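Local coordinates for phosphoethanolamine N-methyltransferase 1 (PDB 4KRG), which catalyses the S-adenosylmethionine-dependent N-methylation of phosphoethanolamine, probably the first methyl transfer on the nematode route to phosphocholine, at residues Ala146-Arg151 against Ile199-Ser204; Lys265-Lys270 against Arg306-His311; Asn313-Ala318 against Leu339-Asn344. One frame throughout, in Å; residues are numbered along the deposited sequence.

Contact 1: residues Ala146-Arg151 against Ile199-Ser204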
loop_
_atom_site.group_PDB
_atom_site.type_symbol
_atom_site.label_atom_id
_atom_site.label_comp_id
_atom_site.label_asym_id
_atom_site.label_seq_id
_atom_site.Cartn_x
_atom_site.Cartn_y
_atom_site.Cartn_z
ATOM N N ALA A 146 -19.225 4.133 -3.166
ATOM C CA ALA A 146 -18.327 4.143 -4.311
ATOM C C ALA A 146 -18.594 2.914 -5.157
ATOM O O ALA A 146 -18.601 2.967 -6.380
ATOM C CB ALA A 146 -16.886 4.162 -3.849
HETATM N N MSE A 147 -18.823 1.796 -4.487
HETATM C CA MSE A 147 -19.093 0.548 -5.174
HETATM C C MSE A 147 -20.374 0.638 -6.000
HETATM O O MSE A 147 -20.439 0.162 -7.131
HETATM C CB MSE A 147 -19.201 -0.572 -4.151
HETATM C CG MSE A 147 -19.434 -1.920 -4.765
HETATM SE SE MSE A 147 -17.905 -2.686 -5.694
HETATM C CE MSE A 147 -17.234 -3.808 -4.268
ATOM N N ARG A 148 -21.396 1.256 -5.423
ATOM C CA ARG A 148 -22.663 1.464 -6.114
ATOM C C ARG A 148 -22.505 2.356 -7.346
ATOM O O ARG A 148 -23.091 2.089 -8.393
ATOM C CB ARG A 148 -23.670 2.091 -5.146
ATOM C CG ARG A 148 -25.022 2.412 -5.748
ATOM C CD ARG A 148 -25.882 3.175 -4.763
ATOM N NE ARG A 148 -27.235 3.394 -5.272
ATOM C CZ ARG A 148 -28.225 2.512 -5.166
ATOM N NH1 ARG A 148 -28.015 1.345 -4.575
ATOM N NH2 ARG A 148 -29.425 2.797 -5.654
ATOM N N TRP A 149 -21.706 3.410 -7.208
ATOM C CA TRP A 149 -21.534 4.422 -8.247
ATOM C C TRP A 149 -20.638 3.980 -9.387
ATOM O O TRP A 149 -20.773 4.454 -10.510
ATOM C CB TRP A 149 -20.925 5.674 -7.637
ATOM C CG TRP A 149 -21.734 6.250 -6.534
ATOM C CD1 TRP A 149 -23.074 6.097 -6.328
ATOM C CD2 TRP A 149 -21.253 7.084 -5.478
ATOM N NE1 TRP A 149 -23.459 6.790 -5.202
ATOM C CE2 TRP A 149 -22.359 7.402 -4.661
ATOM C CE3 TRP A 149 -19.996 7.592 -5.139
ATOM C CZ2 TRP A 149 -22.242 8.208 -3.530
ATOM C CZ3 TRP A 149 -19.881 8.391 -4.018
ATOM C CH2 TRP A 149 -20.999 8.689 -3.226
ATOM N N LEU A 150 -19.700 3.090 -9.094
ATOM C CA LEU A 150 -18.738 2.657 -10.095
ATOM C C LEU A 150 -19.360 1.733 -11.139
ATOM O O LEU A 150 -20.183 0.872 -10.815
ATOM C CB LEU A 150 -17.551 1.959 -9.427
ATOM C CG LEU A 150 -16.462 2.879 -8.882
ATOM C CD1 LEU A 150 -15.452 2.077 -8.074
ATOM C CD2 LEU A 150 -15.772 3.577 -10.034
ATOM N N ARG A 151 -18.972 1.923 -12.396
ATOM C CA ARG A 151 -19.256 0.938 -13.435
ATOM C C ARG A 151 -18.338 -0.274 -13.256
ATOM O O ARG A 151 -17.295 -0.169 -12.616
ATOM C CB ARG A 151 -19.070 1.558 -14.820
ATOM C CG ARG A 151 -20.242 2.405 -15.255
ATOM C CD ARG A 151 -19.955 3.203 -16.510
ATOM N NE ARG A 151 -20.787 4.399 -16.519
ATOM C CZ ARG A 151 -20.321 5.639 -16.419
ATOM N NH1 ARG A 151 -19.023 5.856 -16.346
ATOM N NH2 ARG A 151 -21.159 6.663 -16.415
ATOM N N ILE A 199 -14.863 -6.385 1.278
ATOM C CA ILE A 199 -16.155 -5.920 0.775
ATOM C C ILE A 199 -16.760 -6.828 -0.300
ATOM O O ILE A 199 -16.090 -7.221 -1.260
ATOM C CB ILE A 199 -16.066 -4.459 0.256
ATOM C CG1 ILE A 199 -15.986 -3.486 1.431
ATOM C CG2 ILE A 199 -17.271 -4.102 -0.610
ATOM C CD1 ILE A 199 -15.668 -2.059 1.028
ATOM N N ARG A 200 -18.029 -7.173 -0.105
ATOM C CA ARG A 200 -18.829 -7.865 -1.103
ATOM C C ARG A 200 -20.139 -7.108 -1.209
ATOM O O ARG A 200 -20.894 -7.037 -0.242
ATOM C CB ARG A 200 -19.104 -9.303 -0.671
ATOM C CG ARG A 200 -17.871 -10.171 -0.536
ATOM C CD ARG A 200 -17.170 -10.323 -1.862
ATOM N NE ARG A 200 -16.003 -11.189 -1.757
ATOM C CZ ARG A 200 -14.806 -10.782 -1.352
ATOM N NH1 ARG A 200 -14.609 -9.517 -1.008
ATOM N NH2 ARG A 200 -13.808 -11.647 -1.291
ATOM N N TYR A 201 -20.408 -6.544 -2.381
ATOM C CA TYR A 201 -21.598 -5.723 -2.586
ATOM C C TYR A 201 -22.525 -6.311 -3.643
ATOM O O TYR A 201 -22.090 -6.604 -4.760
ATOM C CB TYR A 201 -21.176 -4.315 -3.007
ATOM C CG TYR A 201 -22.306 -3.400 -3.429
ATOM C CD1 TYR A 201 -23.020 -2.674 -2.491
ATOM C CD2 TYR A 201 -22.648 -3.247 -4.775
ATOM C CE1 TYR A 201 -24.048 -1.830 -2.875
ATOM C CE2 TYR A 201 -23.676 -2.404 -5.164
ATOM C CZ TYR A 201 -24.371 -1.701 -4.212
ATOM O OH TYR A 201 -25.391 -0.864 -4.591
ATOM N N ARG A 202 -23.799 -6.475 -3.292
ATOM C CA ARG A 202 -24.805 -6.875 -4.268
ATOM C C ARG A 202 -25.526 -5.643 -4.790
ATOM O O ARG A 202 -26.120 -4.889 -4.016
ATOM C CB ARG A 202 -25.825 -7.837 -3.660
ATOM C CG ARG A 202 -26.783 -8.427 -4.689
ATOM C CD ARG A 202 -27.758 -9.446 -4.091
ATOM N NE ARG A 202 -27.143 -10.749 -3.833
ATOM C CZ ARG A 202 -27.062 -11.738 -4.722
ATOM N NH1 ARG A 202 -27.555 -11.581 -5.941
ATOM N NH2 ARG A 202 -26.486 -12.887 -4.394
ATOM N N ASP A 203 -25.480 -5.437 -6.102
ATOM C CA ASP A 203 -26.111 -4.259 -6.682
ATOM C C ASP A 203 -27.627 -4.437 -6.860
ATOM O O ASP A 203 -28.188 -5.462 -6.469
ATOM C CB ASP A 203 -25.385 -3.786 -7.962
ATOM C CG ASP A 203 -25.548 -4.734 -9.149
ATOM O OD1 ASP A 203 -26.501 -5.535 -9.185
ATOM O OD2 ASP A 203 -24.721 -4.650 -10.082
ATOM N N SER A 204 -28.286 -3.436 -7.431
ATOM C CA SER A 204 -29.738 -3.463 -7.558
ATOM C C SER A 204 -30.229 -4.540 -8.527
ATOM O O SER A 204 -31.396 -4.925 -8.495
ATOM C CB SER A 204 -30.260 -2.093 -7.985
ATOM O OG SER A 204 -29.653 -1.679 -9.192
#
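Met147, a selenomethionine here, points from the last turns of helix 136-149 at Ile199 and Tyr201. Its CB points toward segment 199-204, and CG, anti to the backbone N (chi1 -178°), lands against the root of the tyrosine, 3.4 Å from Tyr201 CB and nearly as close to CG and CD2 of the ring. The chain then bends at chi2 and chi3 round SE, which carries the terminal CE to Ile199, where it lies 3.7 Å from CG2. Met147 lies alongside each partner, its chain running opposite to theirs.

The far end of the tyrosine belongs to Arg148. Tyr201 OH sits beside the foot of that arginine, 3.5 Å from Arg148 CB; the chain runs extended from CG to NE, and the turn at chi4 (85°) sets Arg148 NH1 beside the same oxygen, a weak hydrogen bond of 3.4 Å. Guanidinium and phenol planes stand almost perpendicular, 87° apart. Arg148 NH2 also pairs with Glu119, a second hold on the guanidinium. Strand 200-202 pairs antiparallel with strand 208-218, and helix 136-149 links parallel strands 122-126 and 154-161, as in the Rossmann-like fold of class I methyltransferases.

Contact 2: residues Lys265-Lys270 against Arg306-His311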
loop_
_atom_site.group_PDB
_atom_site.type_symbol
_atom_site.label_atom_id
_atom_site.label_comp_id
_atom_site.label_asym_id
_atom_site.label_seq_id
_atom_site.Cartn_x
_atom_site.Cartn_y
_atom_site.Cartn_z
ATOM N N LYS A 265 -1.997 -5.441 16.242
ATOM C CA LYS A 265 -1.207 -5.170 17.441
ATOM C C LYS A 265 -0.377 -6.365 17.908
ATOM O O LYS A 265 0.748 -6.189 18.378
ATOM C CB LYS A 265 -2.071 -4.632 18.589
ATOM C CG LYS A 265 -2.449 -3.153 18.492
ATOM C CD LYS A 265 -1.335 -2.287 17.890
ATOM C CE LYS A 265 -0.101 -2.169 18.781
ATOM N NZ LYS A 265 1.005 -1.470 18.070
ATOM N N THR A 266 -0.903 -7.579 17.766
ATOM C CA THR A 266 -0.120 -8.754 18.145
ATOM C C THR A 266 1.081 -8.947 17.220
ATOM O O THR A 266 2.133 -9.415 17.652
ATOM C CB THR A 266 -0.953 -10.055 18.192
ATOM O OG1 THR A 266 -1.196 -10.526 16.863
ATOM C CG2 THR A 266 -2.270 -9.830 18.909
ATOM N N TRP A 267 0.926 -8.592 15.950
ATOM C CA TRP A 267 2.032 -8.695 15.009
ATOM C C TRP A 267 3.109 -7.645 15.276
ATOM O O TRP A 267 4.303 -7.941 15.198
ATOM C CB TRP A 267 1.532 -8.669 13.561
ATOM C CG TRP A 267 0.909 -9.977 13.172
ATOM C CD1 TRP A 267 -0.387 -10.200 12.800
ATOM C CD2 TRP A 267 1.553 -11.257 13.152
ATOM N NE1 TRP A 267 -0.582 -11.533 12.538
ATOM C CE2 TRP A 267 0.594 -12.204 12.750
ATOM C CE3 TRP A 267 2.857 -11.688 13.436
ATOM C CZ2 TRP A 267 0.895 -13.563 12.622
ATOM C CZ3 TRP A 267 3.152 -13.029 13.307
ATOM C CH2 TRP A 267 2.178 -13.953 12.903
ATOM N N ASP A 268 2.688 -6.432 15.620
ATOM C CA ASP A 268 3.634 -5.406 16.047
ATOM C C ASP A 268 4.483 -5.903 17.217
ATOM O O ASP A 268 5.685 -5.680 17.260
ATOM C CB ASP A 268 2.909 -4.124 16.460
ATOM C CG ASP A 268 2.044 -3.563 15.363
ATOM O OD1 ASP A 268 2.281 -3.887 14.178
ATOM O OD2 ASP A 268 1.122 -2.785 15.692
ATOM N N GLU A 269 3.849 -6.587 18.159
ATOM C CA GLU A 269 4.543 -7.099 19.338
ATOM C C GLU A 269 5.555 -8.172 18.996
ATOM O O GLU A 269 6.568 -8.317 19.672
ATOM C CB GLU A 269 3.546 -7.683 20.338
ATOM C CG GLU A 269 2.624 -6.669 20.976
ATOM C CD GLU A 269 1.638 -7.312 21.935
ATOM O OE1 GLU A 269 1.289 -8.496 21.727
ATOM O OE2 GLU A 269 1.221 -6.635 22.899
ATOM N N LYS A 270 5.270 -8.947 17.959
ATOM C CA LYS A 270 6.192 -9.998 17.554
ATOM C C LYS A 270 7.362 -9.453 16.740
ATOM O O LYS A 270 8.487 -9.926 16.872
ATOM C CB LYS A 270 5.459 -11.079 16.755
ATOM C CG LYS A 270 4.385 -11.804 17.534
ATOM C CD LYS A 270 3.777 -12.921 16.704
ATOM C CE LYS A 270 2.539 -13.497 17.372
ATOM N NZ LYS A 270 1.751 -14.367 16.450
ATOM N N ARG A 306 5.285 -19.937 5.379
ATOM C CA ARG A 306 5.616 -20.926 6.397
ATOM C C ARG A 306 5.763 -20.283 7.770
ATOM O O ARG A 306 5.461 -20.897 8.787
ATOM C CB ARG A 306 6.899 -21.668 6.016
ATOM C CG ARG A 306 7.330 -22.740 7.005
ATOM C CD ARG A 306 6.251 -23.790 7.196
ATOM N NE ARG A 306 5.829 -24.365 5.924
ATOM C CZ ARG A 306 4.804 -25.199 5.780
ATOM N NH1 ARG A 306 4.090 -25.562 6.837
ATOM N NH2 ARG A 306 4.494 -25.667 4.580
ATOM N N SER A 307 6.214 -19.039 7.795
ATOM C CA SER A 307 6.529 -18.376 9.047
ATOM C C SER A 307 6.607 -16.878 8.839
ATOM O O SER A 307 7.094 -16.426 7.809
ATOM C CB SER A 307 7.873 -18.880 9.573
ATOM O OG SER A 307 8.398 -17.989 10.543
ATOM N N PRO A 308 6.148 -16.096 9.826
ATOM C CA PRO A 308 6.269 -14.638 9.697
ATOM C C PRO A 308 7.722 -14.171 9.720
ATOM O O PRO A 308 8.043 -13.082 9.236
ATOM C CB PRO A 308 5.527 -14.116 10.934
ATOM C CG PRO A 308 5.583 -15.244 11.911
ATOM C CD PRO A 308 5.514 -16.493 11.093
ATOM N N PHE A 309 8.593 -15.005 10.279
ATOM C CA PHE A 309 10.001 -14.664 10.436
ATOM C C PHE A 309 10.858 -15.060 9.239
ATOM O O PHE A 309 12.045 -14.733 9.182
ATOM C CB PHE A 309 10.545 -15.292 11.720
ATOM C CG PHE A 309 9.715 -14.976 12.930
ATOM C CD1 PHE A 309 9.490 -13.660 13.301
ATOM C CD2 PHE A 309 9.140 -15.986 13.683
ATOM C CE1 PHE A 309 8.714 -13.356 14.402
ATOM C CE2 PHE A 309 8.372 -15.690 14.786
ATOM C CZ PHE A 309 8.156 -14.368 15.148
ATOM N N LEU A 310 10.257 -15.768 8.289
ATOM C CA LEU A 310 10.965 -16.148 7.072
ATOM C C LEU A 310 10.860 -15.016 6.050
ATOM O O LEU A 310 9.842 -14.859 5.375
ATOM C CB LEU A 310 10.406 -17.453 6.495
ATOM C CG LEU A 310 11.077 -18.021 5.240
ATOM C CD1 LEU A 310 12.579 -18.139 5.446
ATOM C CD2 LEU A 310 10.491 -19.374 4.894
ATOM N N HIS A 311 11.919 -14.218 5.962
ATOM C CA HIS A 311 11.969 -13.105 5.024
ATOM C C HIS A 311 13.405 -12.637 4.822
ATOM O O HIS A 311 14.339 -13.207 5.380
ATOM C CB HIS A 311 11.079 -11.945 5.497
ATOM C CG HIS A 311 11.593 -11.239 6.715
ATOM N ND1 HIS A 311 11.496 -9.875 6.881
ATOM C CD2 HIS A 311 12.200 -11.709 7.830
ATOM C CE1 HIS A 311 12.020 -9.534 8.043
ATOM N NE2 HIS A 311 12.458 -10.630 8.639
#
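A chi1 of -75° sets CG of Trp267 anti to its carbonyl carbon, and chi2 of 118° then swings the six-membered end of the indole out from helix 249-271 to Pro308. The touching atom is CZ3, 3.5 Å from Pro308 CB, and neighbouring CH2 lies 3.8 Å from Pro308 CG. The proline approaches the indole obliquely, the two side chains crossing at about a right angle; the contact is a small apolar patch. Lys270, one turn further along the helix, lays an extended chain beside the indole, with NZ 3.6 Å above the ring plane near its rim.

Pro308 is shared. Its CG also rests 3.9 Å above the centre of the Phe309 ring, and the edge of that ring faces the helix, with CE1 4.2 Å from the backbone O of Lys270. A type I turn from Ser307 to Leu310 presents the two residues together; inside it Ser307 OG accepts from Phe309 N at 3.0 Å, an ST turn that probably steadies the bend.

Segment 306-311 lies in the loop between strand 297-302 and helix 314-321. On the helix side, Trp267 also meets Tyr333 and Leu334 of helix 332-345, to which Asp268 is tied by a salt bridge with Arg336.

Contact 3: residues Asn313-Ala318 against Leu339-Asn344. With BOG (octyl beta-D-glucopyranoside), chain F.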
loop_
_atom_site.group_PDB
_atom_site.type_symbol
_atom_site.label_atom_id
_atom_site.label_comp_id
_atom_site.label_asym_id
_atom_site.label_seq_id
_atom_site.Cartn_x
_atom_site.Cartn_y
_atom_site.Cartn_z
ATOM N N ASN A 313 16.218 -9.547 4.984
ATOM C CA ASN A 313 16.522 -8.316 5.702
ATOM C C ASN A 313 16.938 -7.252 4.696
ATOM O O ASN A 313 18.128 -7.038 4.449
ATOM C CB ASN A 313 17.631 -8.562 6.724
ATOM C CG ASN A 313 17.837 -7.397 7.659
ATOM O OD1 ASN A 313 17.366 -6.285 7.406
ATOM N ND2 ASN A 313 18.553 -7.644 8.754
ATOM N N SER A 314 15.940 -6.596 4.113
ATOM C CA SER A 314 16.168 -5.655 3.027
ATOM C C SER A 314 16.980 -4.443 3.465
ATOM O O SER A 314 17.705 -3.847 2.665
ATOM C CB SER A 314 14.834 -5.231 2.405
ATOM O OG SER A 314 14.264 -6.303 1.673
ATOM N N HIS A 315 16.863 -4.073 4.736
ATOM C CA HIS A 315 17.660 -2.976 5.246
ATOM C C HIS A 315 19.130 -3.352 5.292
ATOM O O HIS A 315 19.983 -2.563 4.903
ATOM C CB HIS A 315 17.145 -2.491 6.599
ATOM C CG HIS A 315 16.004 -1.529 6.480
ATOM N ND1 HIS A 315 14.687 -1.928 6.479
ATOM C CD2 HIS A 315 15.993 -0.184 6.322
ATOM C CE1 HIS A 315 13.909 -0.873 6.338
ATOM N NE2 HIS A 315 14.674 0.201 6.241
ATOM N N LEU A 316 19.424 -4.567 5.737
ATOM C CA LEU A 316 20.803 -5.038 5.754
ATOM C C LEU A 316 21.332 -5.204 4.329
ATOM O O LEU A 316 22.498 -4.922 4.048
ATOM C CB LEU A 316 20.910 -6.353 6.523
ATOM C CG LEU A 316 22.321 -6.928 6.600
ATOM C CD1 LEU A 316 23.206 -5.993 7.409
ATOM C CD2 LEU A 316 22.291 -8.308 7.212
ATOM N N LEU A 317 20.464 -5.654 3.429
ATOM C CA LEU A 317 20.828 -5.774 2.029
ATOM C C LEU A 317 21.282 -4.422 1.490
ATOM O O LEU A 317 22.395 -4.291 1.006
ATOM C CB LEU A 317 19.648 -6.297 1.219
ATOM C CG LEU A 317 19.984 -6.733 -0.202
ATOM C CD1 LEU A 317 20.968 -7.874 -0.169
ATOM C CD2 LEU A 317 18.721 -7.154 -0.935
ATOM N N ALA A 318 20.421 -3.416 1.603
ATOM C CA ALA A 318 20.754 -2.072 1.147
ATOM C C ALA A 318 22.014 -1.517 1.808
ATOM O O ALA A 318 22.803 -0.816 1.175
ATOM C CB ALA A 318 19.594 -1.138 1.383
ATOM N N LEU A 339 6.647 -1.348 7.106
ATOM C CA LEU A 339 6.543 0.115 7.063
ATOM C C LEU A 339 6.995 0.737 8.385
ATOM O O LEU A 339 7.649 1.777 8.406
ATOM C CB LEU A 339 5.121 0.577 6.706
ATOM C CG LEU A 339 4.647 0.331 5.270
ATOM C CD1 LEU A 339 3.340 1.062 4.989
ATOM C CD2 LEU A 339 5.709 0.757 4.285
ATOM N N THR A 340 6.647 0.092 9.492
ATOM C CA THR A 340 7.081 0.565 10.799
ATOM C C THR A 340 8.608 0.578 10.879
ATOM O O THR A 340 9.210 1.577 11.262
ATOM C CB THR A 340 6.475 -0.285 11.911
ATOM O OG1 THR A 340 5.050 -0.167 11.846
ATOM C CG2 THR A 340 6.956 0.188 13.268
ATOM N N LYS A 341 9.229 -0.522 10.475
ATOM C CA LYS A 341 10.684 -0.590 10.429
ATOM C C LYS A 341 11.268 0.492 9.513
ATOM O O LYS A 341 12.221 1.173 9.887
ATOM C CB LYS A 341 11.159 -1.979 9.991
ATOM C CG LYS A 341 12.680 -2.102 10.017
ATOM C CD LYS A 341 13.201 -3.449 9.544
ATOM C CE LYS A 341 14.730 -3.414 9.587
ATOM N NZ LYS A 341 15.413 -4.709 9.266
ATOM N N ALA A 342 10.677 0.667 8.333
ATOM C CA ALA A 342 11.176 1.640 7.367
ATOM C C ALA A 342 11.199 3.059 7.933
ATOM O O ALA A 342 12.145 3.805 7.709
ATOM C CB ALA A 342 10.368 1.583 6.062
ATOM N N ASN A 343 10.163 3.428 8.679
ATOM C CA ASN A 343 10.098 4.768 9.253
ATOM C C ASN A 343 11.117 5.002 10.351
ATOM O O ASN A 343 11.603 6.115 10.533
ATOM C CB ASN A 343 8.700 5.060 9.790
ATOM C CG ASN A 343 7.878 5.870 8.830
ATOM O OD1 ASN A 343 8.028 5.751 7.616
ATOM N ND2 ASN A 343 7.008 6.711 9.366
ATOM N N ASN A 344 11.431 3.952 11.098
ATOM C CA ASN A 344 12.413 4.080 12.156
ATOM C C ASN A 344 13.845 4.088 11.623
ATOM O O ASN A 344 14.680 4.835 12.115
ATOM C CB ASN A 344 12.198 3.011 13.223
ATOM C CG ASN A 344 10.917 3.242 14.019
ATOM O OD1 ASN A 344 10.574 4.383 14.357
ATOM N ND2 ASN A 344 10.196 2.161 14.307
HETATM C C1 BOG F . 29.505 -6.993 1.893
HETATM O O1 BOG F . 29.275 -7.716 3.058
HETATM C C2 BOG F . 30.276 -5.730 2.228
HETATM O O2 BOG F . 29.454 -4.895 3.035
HETATM C C3 BOG F . 30.709 -4.985 1.011
HETATM O O3 BOG F . 31.563 -3.879 1.425
HETATM C C4 BOG F . 31.450 -5.853 0.048
HETATM O O4 BOG F . 31.695 -5.134 -1.181
HETATM C C5 BOG F . 30.671 -7.115 -0.293
HETATM O O5 BOG F . 30.238 -7.852 0.914
HETATM C C6 BOG F . 31.529 -7.987 -1.099
HETATM O O6 BOG F . 30.898 -8.231 -2.324
HETATM C "C1'" BOG F . 27.953 -8.258 3.140
HETATM C "C2'" BOG F . 27.704 -8.886 4.544
HETATM C "C3'" BOG F . 26.413 -9.701 4.578
HETATM C "C4'" BOG F . 25.227 -9.147 4.078
HETATM C "C5'" BOG F . 24.133 -10.035 3.412
HETATM C "C6'" BOG F . 22.731 -9.747 3.971
HETATM C "C7'" BOG F . 21.599 -10.530 3.256
HETATM C "C8'" BOG F . 20.296 -9.803 3.294
HETATM O O HOH W 1 14.545 -4.636 6.636
HETATM O O HOH W 2 13.863 2.659 5.685
#
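One water is held by His315 twice and by Lys341 once, bridging the start of helix 314-321 to helix 332-345. It accepts from Lys341 NZ at 2.8 Å and from the backbone N of His315 at 3.0 Å, and it lies 2.7 Å from His315 ND1, in the plane of the imidazole. The water sits at the first turn of the helix, in what is probably a second Rossmann-like domain, where helix 314-321 follows strand 297-302 and helix 332-345 follows the parallel strand 324-329.

Asn313 is the N-cap of helix 314-321. Its OD1 takes the N-H of Leu316 in a fairly straight bond (161° at the hydrogen), although the donor stands well above the carbonyl plane, 70° out of it. The same oxygen receives a weak bond of 3.1 Å from Lys341 NZ, so the Leu316 N-H and the lysine ammonium share one acceptor; the amide nitrogen on the other branch, Asn313 ND2, is bound to Asp280. A fully extended chain, with CG of Lys341 anti to the backbone N (chi1 -177°), is what lets the lysine span from one helix to the other.

On the way it runs alongside the imidazole in the opposite sense, CE passing 3.4 Å from His315 ND1. The far edge of the ring meets Ala342, whose CA is 3.9 Å from His315 CE1. There a second in-plane water lies 2.6 Å from His315 NE2 and donates to Ala342 O; a water in the ring plane at each nitrogen probably helps to hold the imidazole's rotation. Val350 and Phe352 of strand 350-354 also touch it. Away from the lysine, Leu316 meets the octyl tail of a bound octyl glucoside, its CD2 lying 3.6 Å from C6' of the detergent.

The three contacts come in series along the chain, each closing before the next opens. Contact 1 belongs to the N-terminal methyltransferase region, whereas contacts 2 and 3 lie in the C-terminal half, in keeping with a di-domain enzyme. The centre of contact 1 lies about 34 Å from that of contact 2 and about 38 Å from that of contact 3, which lies on the opposite side of the chain's centre. Contacts 2 and 3 are about 15 Å apart between centres and adjoin in sequence: segment 306-311 leads almost directly into helix 314-321. Helix 332-345 serves both, carrying one half of contact 3 and touching helix 249-271 beside contact 2.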